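Local coordinates for pilin (PDB 3GLD), which builds the shaft of the streptococcal pilus by covalent head-to-tail stacking, which the bacterium needs for adhesion to host cells, aggregation and biofilm formation, at residues 19-24 with 39-44; 72-75 with 80-83; 47-50 with 56-59; 121-126 with 146-151. The protein carries 2 engineered substitutions. All coordinates share one frame; numbering follows the deposited sequence.

How the contacts relate
Following the chain from the N terminus, four loops close one after another; none nests in or crosses another. Contact 1 comes first and joins strand 18-27 to strand 37-45, which lie in the two facing sheets of the N-terminal domain. Contact 3 follows directly and closes the loop leading into strand 55-57. Contact 2 then holds the turn after strand 65-70 against strand 80-86, the neighbour of strand 18-27, so contacts 1 and 2 share backbone pairs. Contact 4 closes last and longest, bringing the run after strand 134-144 back to strand 119-129. Its Ile151 and Val122 both pack on Leu19 of 19-24, next to contact 1.

Contact 1: 19-24 with 39-44; sequences LTVTKN and FTFKIE
Phe39 offers one ring face to the amino end of Lys23 at the interface between the two sheets of the N-terminal domain. The axes of segments 19-24 and 39-44 approach to 9.7 Å, at 146°, too far apart for backbone pairing, so side chains alone bridge the gap. Lys23 NZ sits over that face, toward the rim, 4.0 Å from the Phe39 ring centroid in a cation-pi contact, and CE adds a CH-pi contact on the same ring. Bends at chi2 (54°) and chi4 (60°) bring NZ over the face of Phe39 and also back to Asn24 O, 3.0 Å away, which it meets from above the carbonyl plane. Two residues on, Phe41 takes Val21 CG1 almost exactly over its ring centre, 4.0 Å from the centroid. Its far end, CZ, lies 3.8 Å from Lys23 CB, with Lys23 CG in the ring plane at the edge; Phe153 also meets this ring. In the natural protein Lys23 is cross-linked to Asn155, which its chain touches here; the engineered Ala104 beside Phe41 stands in place of the residue that promotes that bond. Aromatic contacts at both ends of the lysine chain are consistent with a reactive amine positioned in a largely apolar interior.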
loop_
_atom_site.group_PDB
_atom_site.type_symbol
_atom_site.label_atom_id
_atom_site.label_comp_id
_atom_site.label_asym_id
_atom_site.label_seq_id
_atom_site.Cartn_x
_atom_site.Cartn_y
_atom_site.Cartn_z
ATOM N N LEU A 19 -6.123 -22.819 9.348
ATOM C CA LEU A 19 -6.898 -21.981 8.439
ATOM C C LEU A 19 -5.960 -20.993 7.754
ATOM O O LEU A 19 -5.258 -20.226 8.428
ATOM C CB LEU A 19 -7.987 -21.222 9.203
ATOM C CG LEU A 19 -8.882 -20.290 8.385
ATOM C CD1 LEU A 19 -9.772 -21.080 7.414
ATOM C CD2 LEU A 19 -9.731 -19.435 9.305
ATOM N N THR A 20 -5.969 -21.016 6.423
ATOM C CA THR A 20 -5.122 -20.141 5.617
ATOM C C THR A 20 -5.796 -18.782 5.436
ATOM O O THR A 20 -6.964 -18.718 5.107
ATOM C CB THR A 20 -4.842 -20.755 4.226
ATOM O OG1 THR A 20 -3.997 -21.895 4.398
ATOM C CG2 THR A 20 -4.099 -19.757 3.302
ATOM N N VAL A 21 -5.043 -17.707 5.658
ATOM C CA VAL A 21 -5.523 -16.359 5.343
ATOM C C VAL A 21 -4.723 -15.828 4.157
ATOM O O VAL A 21 -3.498 -15.896 4.160
ATOM C CB VAL A 21 -5.362 -15.401 6.536
ATOM C CG1 VAL A 21 -5.762 -13.970 6.137
ATOM C CG2 VAL A 21 -6.195 -15.866 7.706
ATOM N N THR A 22 -5.412 -15.317 3.142
ATOM C CA THR A 22 -4.724 -14.755 1.977
ATOM C C THR A 22 -4.865 -13.242 2.010
ATOM O O THR A 22 -5.963 -12.707 2.197
ATOM C CB THR A 22 -5.277 -15.294 0.638
ATOM O OG1 THR A 22 -5.063 -16.708 0.566
ATOM C CG2 THR A 22 -4.571 -14.649 -0.542
ATOM N N LYS A 23 -3.739 -12.556 1.857
ATOM C CA LYS A 23 -3.738 -11.095 1.832
ATOM C C LYS A 23 -3.260 -10.615 0.471
ATOM O O LYS A 23 -2.232 -11.070 -0.032
ATOM C CB LYS A 23 -2.863 -10.543 2.972
ATOM C CG LYS A 23 -2.713 -9.014 3.023
ATOM C CD LYS A 23 -4.064 -8.295 3.043
ATOM C CE LYS A 23 -3.916 -6.838 3.353
ATOM N NZ LYS A 23 -3.066 -6.109 2.356
ATOM N N ASN A 24 -4.036 -9.722 -0.130
ATOM C CA ASN A 24 -3.668 -9.078 -1.371
ATOM C C ASN A 24 -3.569 -7.566 -1.147
ATOM O O ASN A 24 -4.259 -7.007 -0.296
ATOM C CB ASN A 24 -4.697 -9.384 -2.467
ATOM C CG ASN A 24 -4.570 -10.804 -3.033
ATOM O OD1 ASN A 24 -5.532 -11.576 -3.025
ATOM N ND2 ASN A 24 -3.395 -11.138 -3.550
ATOM N N PHE A 39 0.709 -6.614 8.068
ATOM C CA PHE A 39 -0.732 -6.563 8.265
ATOM C C PHE A 39 -1.116 -7.739 9.167
ATOM O O PHE A 39 -0.614 -8.855 8.977
ATOM C CB PHE A 39 -1.491 -6.632 6.935
ATOM C CG PHE A 39 -1.263 -5.445 6.052
ATOM C CD1 PHE A 39 -1.857 -4.223 6.343
ATOM C CD2 PHE A 39 -0.403 -5.532 4.957
ATOM C CE1 PHE A 39 -1.612 -3.112 5.544
ATOM C CE2 PHE A 39 -0.157 -4.430 4.145
ATOM C CZ PHE A 39 -0.770 -3.224 4.432
ATOM N N THR A 40 -1.993 -7.471 10.136
ATOM C CA THR A 40 -2.314 -8.406 11.193
ATOM C C THR A 40 -3.786 -8.824 11.095
ATOM O O THR A 40 -4.663 -8.025 10.721
ATOM C CB THR A 40 -1.998 -7.818 12.592
ATOM O OG1 THR A 40 -0.586 -7.646 12.716
ATOM C CG2 THR A 40 -2.435 -8.776 13.723
ATOM N N PHE A 41 -4.038 -10.086 11.432
ATOM C CA PHE A 41 -5.385 -10.648 11.369
ATOM C C PHE A 41 -5.665 -11.325 12.677
ATOM O O PHE A 41 -4.777 -11.929 13.273
ATOM C CB PHE A 41 -5.522 -11.618 10.184
ATOM C CG PHE A 41 -4.942 -11.071 8.902
ATOM C CD1 PHE A 41 -5.672 -10.200 8.109
ATOM C CD2 PHE A 41 -3.645 -11.406 8.512
ATOM C CE1 PHE A 41 -5.124 -9.673 6.947
ATOM C CE2 PHE A 41 -3.093 -10.887 7.351
ATOM C CZ PHE A 41 -3.840 -10.018 6.569
ATOM N N LYS A 42 -6.909 -11.191 13.124
ATOM C CA LYS A 42 -7.345 -11.670 14.412
ATOM C C LYS A 42 -8.473 -12.684 14.218
ATOM O O LYS A 42 -9.344 -12.511 13.348
ATOM C CB LYS A 42 -7.869 -10.483 15.231
ATOM C CG LYS A 42 -8.281 -10.788 16.677
ATOM C CD LYS A 42 -8.818 -9.530 17.416
ATOM C CE LYS A 42 -10.169 -9.061 16.879
ATOM N NZ LYS A 42 -10.787 -8.048 17.804
ATOM N N ILE A 43 -8.439 -13.730 15.036
ATOM C CA ILE A 43 -9.571 -14.665 15.174
ATOM C C ILE A 43 -10.035 -14.673 16.623
ATOM O O ILE A 43 -9.218 -14.748 17.537
ATOM C CB ILE A 43 -9.205 -16.109 14.738
ATOM C CG1 ILE A 43 -10.445 -17.015 14.762
ATOM C CG2 ILE A 43 -8.128 -16.683 15.630
ATOM C CD1 ILE A 43 -10.393 -18.161 13.772
ATOM N N GLU A 44 -11.349 -14.583 16.823
ATOM C CA GLU A 44 -11.934 -14.659 18.159
ATOM C C GLU A 44 -13.206 -15.517 18.152
ATOM O O GLU A 44 -13.864 -15.645 17.111
ATOM C CB GLU A 44 -12.257 -13.263 18.687
ATOM C CG GLU A 44 -13.029 -12.398 17.713
ATOM C CD GLU A 44 -13.431 -11.057 18.301
ATOM O OE1 GLU A 44 -12.907 -10.673 19.371
ATOM O OE2 GLU A 44 -14.284 -10.382 17.690
#

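Contact 2: 72-75 with 80-83; sequences NSDK and TKTA
Asp74 and Lys81 face each other across a backbone gap that stays wide: the nearest CA pair, Asp74 and Thr80, is 9.6 Å apart. Residues 72-74 form a short 3-10 turn, with Lys75 N bonded to Asn72 O at 3.1 Å, while 80-83 is extended strand. No backbone bond joins the two, and the whole contact rests on one pair of side chains arriving from opposite directions. Lys81 does not start out aimed at the turn. A bend at chi2 (-79°) redirects the chain, which then runs straight through chi3 and chi4 to the carboxylate. There NZ forms a salt bridge with Asp74 OD1 at 3.0 Å, approaching from above the carboxylate plane, 43° out of it, while OD2 lies 3.3 Å from the same NZ. The second oxygen has its own donor, since Asp74 OD2 accepts a hydrogen bond from Thr71 N, which should help fix the rotation of the carboxylate and links the end of the turn back to the residue before it. Tyr70 makes a cation-pi contact with Lys81, so the ammonium group has both an anion and an aromatic ring beside it. The bridge lies at the surface. It ties the turn following strand 65-70 to the beginning of strand 80-86, whose Lys81 and Ala83 pair through their backbones with Lys23 and Val21 of strand 18-27.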
loop_
_atom_site.group_PDB
_atom_site.type_symbol
_atom_site.label_atom_id
_atom_site.label_comp_id
_atom_site.label_asym_id
_atom_site.label_seq_id
_atom_site.Cartn_x
_atom_site.Cartn_y
_atom_site.Cartn_z
ATOM N N ASN A 72 9.911 -3.362 0.616
ATOM C CA ASN A 72 10.163 -2.644 -0.648
ATOM C C ASN A 72 10.442 -3.615 -1.802
ATOM O O ASN A 72 10.007 -3.386 -2.933
ATOM C CB ASN A 72 11.315 -1.630 -0.494
ATOM C CG ASN A 72 11.015 -0.518 0.529
ATOM O OD1 ASN A 72 11.938 0.048 1.103
ATOM N ND2 ASN A 72 9.728 -0.210 0.758
ATOM N N SER A 73 11.147 -4.713 -1.502
ATOM C CA SER A 73 11.562 -5.685 -2.529
ATOM C C SER A 73 10.412 -6.491 -3.147
ATOM O O SER A 73 10.589 -7.156 -4.171
ATOM C CB SER A 73 12.685 -6.608 -2.000
ATOM O OG SER A 73 12.200 -7.442 -0.949
ATOM N N ASP A 74 9.226 -6.424 -2.545
ATOM C CA ASP A 74 8.034 -7.035 -3.142
ATOM C C ASP A 74 7.564 -6.341 -4.408
ATOM O O ASP A 74 6.850 -6.947 -5.219
ATOM C CB ASP A 74 6.867 -7.054 -2.153
ATOM C CG ASP A 74 7.097 -7.995 -1.004
ATOM O OD1 ASP A 74 7.626 -9.115 -1.227
ATOM O OD2 ASP A 74 6.753 -7.601 0.126
ATOM N N LYS A 75 7.932 -5.069 -4.579
ATOM C CA LYS A 75 7.564 -4.356 -5.798
ATOM C C LYS A 75 7.844 -5.192 -7.046
ATOM O O LYS A 75 8.916 -5.784 -7.175
ATOM C CB LYS A 75 8.268 -2.992 -5.895
ATOM C CG LYS A 75 7.768 -2.162 -7.063
ATOM C CD LYS A 75 8.641 -0.949 -7.329
ATOM C CE LYS A 75 7.966 -0.055 -8.358
ATOM N NZ LYS A 75 8.940 0.859 -9.011
ATOM N N THR A 80 0.718 -10.948 -3.188
ATOM C CA THR A 80 -0.183 -11.879 -2.522
ATOM C C THR A 80 0.628 -12.573 -1.440
ATOM O O THR A 80 1.669 -13.152 -1.738
ATOM C CB THR A 80 -0.742 -12.927 -3.509
ATOM O OG1 THR A 80 -1.582 -12.268 -4.471
ATOM C CG2 THR A 80 -1.578 -13.984 -2.769
ATOM N N LYS A 81 0.171 -12.468 -0.193
ATOM C CA LYS A 81 0.821 -13.099 0.964
ATOM C C LYS A 81 -0.173 -14.016 1.695
ATOM O O LYS A 81 -1.390 -13.791 1.653
ATOM C CB LYS A 81 1.304 -12.039 1.960
ATOM C CG LYS A 81 2.197 -10.962 1.385
ATOM C CD LYS A 81 3.628 -11.445 1.208
ATOM C CE LYS A 81 4.499 -10.317 0.646
ATOM N NZ LYS A 81 5.882 -10.774 0.505
ATOM N N THR A 82 0.341 -15.034 2.381
ATOM C CA THR A 82 -0.539 -15.907 3.162
ATOM C C THR A 82 -0.023 -16.055 4.584
ATOM O O THR A 82 1.163 -15.893 4.833
ATOM C CB THR A 82 -0.733 -17.299 2.518
ATOM O OG1 THR A 82 0.539 -17.922 2.397
ATOM C CG2 THR A 82 -1.348 -17.184 1.131
ATOM N N ALA A 83 -0.944 -16.325 5.506
ATOM C CA ALA A 83 -0.637 -16.604 6.904
ATOM C C ALA A 83 -1.602 -17.688 7.385
ATOM O O ALA A 83 -2.566 -17.994 6.694
ATOM C CB ALA A 83 -0.805 -15.335 7.735
#

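Contact 3: 47-50 with 56-59; sequences TTVN and FKGV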
loop_
_atom_site.group_PDB
_atom_site.type_symbol
_atom_site.label_atom_id
_atom_site.label_comp_id
_atom_site.label_asym_id
_atom_site.label_seq_id
_atom_site.Cartn_x
_atom_site.Cartn_y
_atom_site.Cartn_z
ATOM N N THR A 47 -19.365 -14.593 19.638
ATOM C CA THR A 47 -20.132 -14.424 20.882
ATOM C C THR A 47 -21.655 -14.544 20.676
ATOM O O THR A 47 -22.407 -14.737 21.637
ATOM C CB THR A 47 -19.762 -13.053 21.564
ATOM O OG1 THR A 47 -18.501 -13.179 22.234
ATOM C CG2 THR A 47 -20.802 -12.605 22.590
ATOM N N THR A 48 -22.084 -14.450 19.417
ATOM C CA THR A 48 -23.498 -14.338 19.062
ATOM C C THR A 48 -24.165 -15.680 18.763
ATOM O O THR A 48 -25.313 -15.712 18.310
ATOM C CB THR A 48 -23.690 -13.406 17.839
ATOM O OG1 THR A 48 -23.106 -14.005 16.674
ATOM C CG2 THR A 48 -23.040 -12.034 18.081
ATOM N N VAL A 49 -23.455 -16.781 19.012
ATOM C CA VAL A 49 -23.987 -18.117 18.728
ATOM C C VAL A 49 -25.075 -18.527 19.708
ATOM O O VAL A 49 -24.921 -18.382 20.927
ATOM C CB VAL A 49 -22.886 -19.208 18.747
ATOM C CG1 VAL A 49 -23.448 -20.554 18.293
ATOM C CG2 VAL A 49 -21.756 -18.812 17.862
ATOM N N ASN A 50 -26.171 -19.046 19.160
ATOM C CA ASN A 50 -27.179 -19.722 19.964
ATOM C C ASN A 50 -26.658 -21.128 20.232
ATOM O O ASN A 50 -26.596 -21.969 19.324
ATOM C CB ASN A 50 -28.530 -19.762 19.238
ATOM C CG ASN A 50 -29.692 -19.421 20.147
ATOM O OD1 ASN A 50 -30.507 -18.545 19.832
ATOM N ND2 ASN A 50 -29.776 -20.104 21.289
ATOM N N PHE A 56 -21.489 -24.256 18.782
ATOM C CA PHE A 56 -20.748 -23.832 19.965
ATOM C C PHE A 56 -20.034 -22.518 19.704
ATOM O O PHE A 56 -19.632 -22.240 18.576
ATOM C CB PHE A 56 -19.695 -24.882 20.344
ATOM C CG PHE A 56 -20.275 -26.210 20.785
ATOM C CD1 PHE A 56 -20.461 -26.490 22.144
ATOM C CD2 PHE A 56 -20.619 -27.182 19.845
ATOM C CE1 PHE A 56 -20.998 -27.724 22.558
ATOM C CE2 PHE A 56 -21.165 -28.426 20.256
ATOM C CZ PHE A 56 -21.355 -28.689 21.608
ATOM N N LYS A 57 -19.864 -21.721 20.753
ATOM C CA LYS A 57 -18.950 -20.591 20.693
ATOM C C LYS A 57 -17.551 -21.168 20.520
ATOM O O LYS A 57 -17.228 -22.182 21.131
ATOM C CB LYS A 57 -19.026 -19.762 21.971
ATOM C CG LYS A 57 -20.342 -19.005 22.119
ATOM C CD LYS A 57 -20.437 -18.251 23.452
ATOM C CE LYS A 57 -21.860 -17.705 23.679
ATOM N NZ LYS A 57 -22.010 -17.051 25.019
ATOM N N GLY A 58 -16.730 -20.539 19.675
ATOM C CA GLY A 58 -15.385 -21.036 19.425
ATOM C C GLY A 58 -14.556 -21.125 20.694
ATOM O O GLY A 58 -14.791 -20.386 21.647
ATOM N N VAL A 59 -13.596 -22.048 20.730
ATOM C CA VAL A 59 -12.661 -22.102 21.862
ATOM C C VAL A 59 -11.470 -21.199 21.476
ATOM O O VAL A 59 -10.881 -21.383 20.414
ATOM C CB VAL A 59 -12.166 -23.547 22.148
ATOM C CG1 VAL A 59 -11.188 -23.566 23.329
ATOM C CG2 VAL A 59 -13.347 -24.509 22.419
#
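The connection between strand 37-45 and the short strand 55-57 folds back on itself here, so that Val49 lies beside Phe56 and Lys57 at the surface of the N-terminal domain. The CA atoms of Val49 and Lys57 come within 5.9 Å, yet no hydrogen bond links the two segments. Val49 points toward 56-59 and sets both methyls against the peptide between Phe56 and Lys57: CG2 is 4.1 Å from Phe56 O, and CG1 is almost as near. With CG anti to its carbonyl carbon (chi1 -70°) and the chain extended beyond, Lys57 runs past Val49 to the carbonyl of Thr47. Its CG passes 4.2 Å from Val49 CB, and CE reaches 3.6 Å from Thr47 O. NZ stays 4.1 Å from Thr47 O, so the aliphatic part of the lysine, rather than its charge, makes the contact. A hydrogen bond from Lys57 N to Glu51 OE2 further closes the loop. Phe56 points away from 47-50, and its ring stacks on Tyr98 of strand 96-104, to which strand 55-57 is paired in parallel; beyond Lys57 the chain leaves the strand, and Val59 O is hydrogen-bonded to Tyr100 OH of that same strand 96-104.

Contact 4: 121-126 with 146-151; sequences TVQVHV and GSKVPI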
loop_
_atom_site.group_PDB
_atom_site.type_symbol
_atom_site.label_atom_id
_atom_site.label_comp_id
_atom_site.label_asym_id
_atom_site.label_seq_id
_atom_site.Cartn_x
_atom_site.Cartn_y
_atom_site.Cartn_z
ATOM N N THR A 121 -17.179 -15.055 9.192
ATOM C CA THR A 121 -17.609 -16.018 10.185
ATOM C C THR A 121 -16.939 -17.324 9.808
ATOM O O THR A 121 -16.944 -17.722 8.632
ATOM C CB THR A 121 -19.136 -16.138 10.255
ATOM O OG1 THR A 121 -19.679 -14.851 10.580
ATOM C CG2 THR A 121 -19.554 -17.135 11.347
ATOM N N VAL A 122 -16.319 -17.955 10.801
ATOM C CA VAL A 122 -15.581 -19.188 10.593
ATOM C C VAL A 122 -16.202 -20.303 11.445
ATOM O O VAL A 122 -16.435 -20.135 12.650
ATOM C CB VAL A 122 -14.067 -18.998 10.897
ATOM C CG1 VAL A 122 -13.353 -20.336 11.135
ATOM C CG2 VAL A 122 -13.367 -18.244 9.740
ATOM N N GLN A 123 -16.512 -21.408 10.777
ATOM C CA GLN A 123 -17.065 -22.622 11.391
ATOM C C GLN A 123 -15.949 -23.661 11.392
ATOM O O GLN A 123 -15.444 -24.015 10.329
ATOM C CB GLN A 123 -18.220 -23.149 10.547
ATOM C CG GLN A 123 -19.493 -22.318 10.574
ATOM C CD GLN A 123 -20.600 -22.856 9.645
ATOM O OE1 GLN A 123 -20.402 -23.802 8.890
ATOM N NE2 GLN A 123 -21.760 -22.224 9.694
ATOM N N VAL A 124 -15.525 -24.110 12.571
ATOM C CA VAL A 124 -14.672 -25.288 12.664
ATOM C C VAL A 124 -15.573 -26.515 12.908
ATOM O O VAL A 124 -16.273 -26.581 13.915
ATOM C CB VAL A 124 -13.605 -25.177 13.761
ATOM C CG1 VAL A 124 -12.735 -26.458 13.770
ATOM C CG2 VAL A 124 -12.712 -23.940 13.546
ATOM N N HIS A 125 -15.579 -27.442 11.954
ATOM C CA HIS A 125 -16.315 -28.694 12.060
ATOM C C HIS A 125 -15.491 -29.758 12.783
ATOM O O HIS A 125 -14.500 -30.280 12.254
ATOM C CB HIS A 125 -16.785 -29.155 10.677
ATOM C CG HIS A 125 -17.904 -28.325 10.143
ATOM N ND1 HIS A 125 -17.728 -27.023 9.724
ATOM C CD2 HIS A 125 -19.222 -28.589 10.004
ATOM C CE1 HIS A 125 -18.885 -26.530 9.322
ATOM N NE2 HIS A 125 -19.811 -27.461 9.488
ATOM N N VAL A 126 -15.882 -30.008 14.029
ATOM C CA VAL A 126 -15.225 -30.989 14.872
ATOM C C VAL A 126 -16.049 -32.284 14.819
ATOM O O VAL A 126 -17.193 -32.322 15.258
ATOM C CB VAL A 126 -15.054 -30.445 16.307
ATOM C CG1 VAL A 126 -14.349 -31.462 17.215
ATOM C CG2 VAL A 126 -14.256 -29.120 16.279
ATOM N N GLY A 146 -22.896 -15.188 2.784
ATOM C CA GLY A 146 -23.660 -16.273 2.201
ATOM C C GLY A 146 -23.052 -16.908 0.977
ATOM O O GLY A 146 -23.726 -17.596 0.202
ATOM N N SER A 147 -21.774 -16.665 0.788
ATOM C CA SER A 147 -21.011 -17.522 -0.084
ATOM C C SER A 147 -19.852 -18.048 0.752
ATOM O O SER A 147 -19.147 -17.270 1.401
ATOM C CB SER A 147 -20.554 -16.766 -1.340
ATOM O OG SER A 147 -21.671 -16.178 -2.010
ATOM N N LYS A 148 -19.711 -19.373 0.774
ATOM C CA LYS A 148 -18.561 -20.028 1.374
ATOM C C LYS A 148 -17.362 -19.736 0.489
ATOM O O LYS A 148 -17.385 -20.020 -0.712
ATOM C CB LYS A 148 -18.772 -21.543 1.479
ATOM C CG LYS A 148 -20.007 -21.980 2.265
ATOM C CD LYS A 148 -19.914 -21.620 3.747
ATOM C CE LYS A 148 -20.511 -22.732 4.614
ATOM N NZ LYS A 148 -19.880 -22.753 5.970
ATOM N N VAL A 149 -16.334 -19.143 1.085
ATOM C CA VAL A 149 -15.181 -18.623 0.347
ATOM C C VAL A 149 -13.913 -18.713 1.187
ATOM O O VAL A 149 -13.999 -18.816 2.412
ATOM C CB VAL A 149 -15.385 -17.137 -0.101
ATOM C CG1 VAL A 149 -16.339 -17.041 -1.293
ATOM C CG2 VAL A 149 -15.847 -16.240 1.060
ATOM N N PRO A 150 -12.729 -18.684 0.528
ATOM C CA PRO A 150 -11.461 -18.575 1.244
ATOM C C PRO A 150 -11.400 -17.293 2.054
ATOM O O PRO A 150 -12.048 -16.305 1.705
ATOM C CB PRO A 150 -10.425 -18.508 0.115
ATOM C CG PRO A 150 -11.055 -19.280 -0.983
ATOM C CD PRO A 150 -12.510 -18.888 -0.917
ATOM N N ILE A 151 -10.641 -17.322 3.140
ATOM C CA ILE A 151 -10.416 -16.130 3.937
ATOM C C ILE A 151 -9.379 -15.293 3.178
ATOM O O ILE A 151 -8.196 -15.649 3.087
ATOM C CB ILE A 151 -9.937 -16.470 5.379
ATOM C CG1 ILE A 151 -10.821 -17.550 6.039
ATOM C CG2 ILE A 151 -9.860 -15.209 6.241
ATOM C CD1 ILE A 151 -12.335 -17.290 5.983
#
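Lys148, Ile151 and Gln123 lose the most surface here, in two separate touches, one polar and one apolar. Lys148 lies on the short strand 147-148, and its first carbons do not head for strand 119-129. Turns at chi2 (-66°) and chi3 (-142°) swing the chain round until it crosses Gln123 at about a right angle. NZ then gives a weak hydrogen bond to Gln123 OE1, 3.1 Å away. Gln123 starts out toward 146-151 and runs extended beyond CG, presenting its amide at the end; NE2 makes a weak hydrogen bond of its own with Tyr143 OH, so both ends of the amide have a partner. On the way, the lysine chain lies against Val141 and Tyr143 of strand 134-144, the strand between 119-129 and 147-148 in the sheet. His125 is close enough for its NE2 to lie 5.9 Å from Lys148 NZ, without direct contact.

Ile151, next after Pro150, makes the second touch. Its CD1 meets Val122 CG2 at 4.0 Å, the two side chains crossing at about a right angle, and both also pack on Leu19 of strand 18-27, so this spot belongs to the interior between the sheets.

Lys148 is the residue that forms the intermolecular isopeptide bond with a threonine of the next subunit in the pilus, a link absent from this crystal. Across this contact its amine is met by one weak bond to a neutral amide, which is consistent with a lysine that must stay available for cross-linking, while Ile151 packs on apolar neighbours.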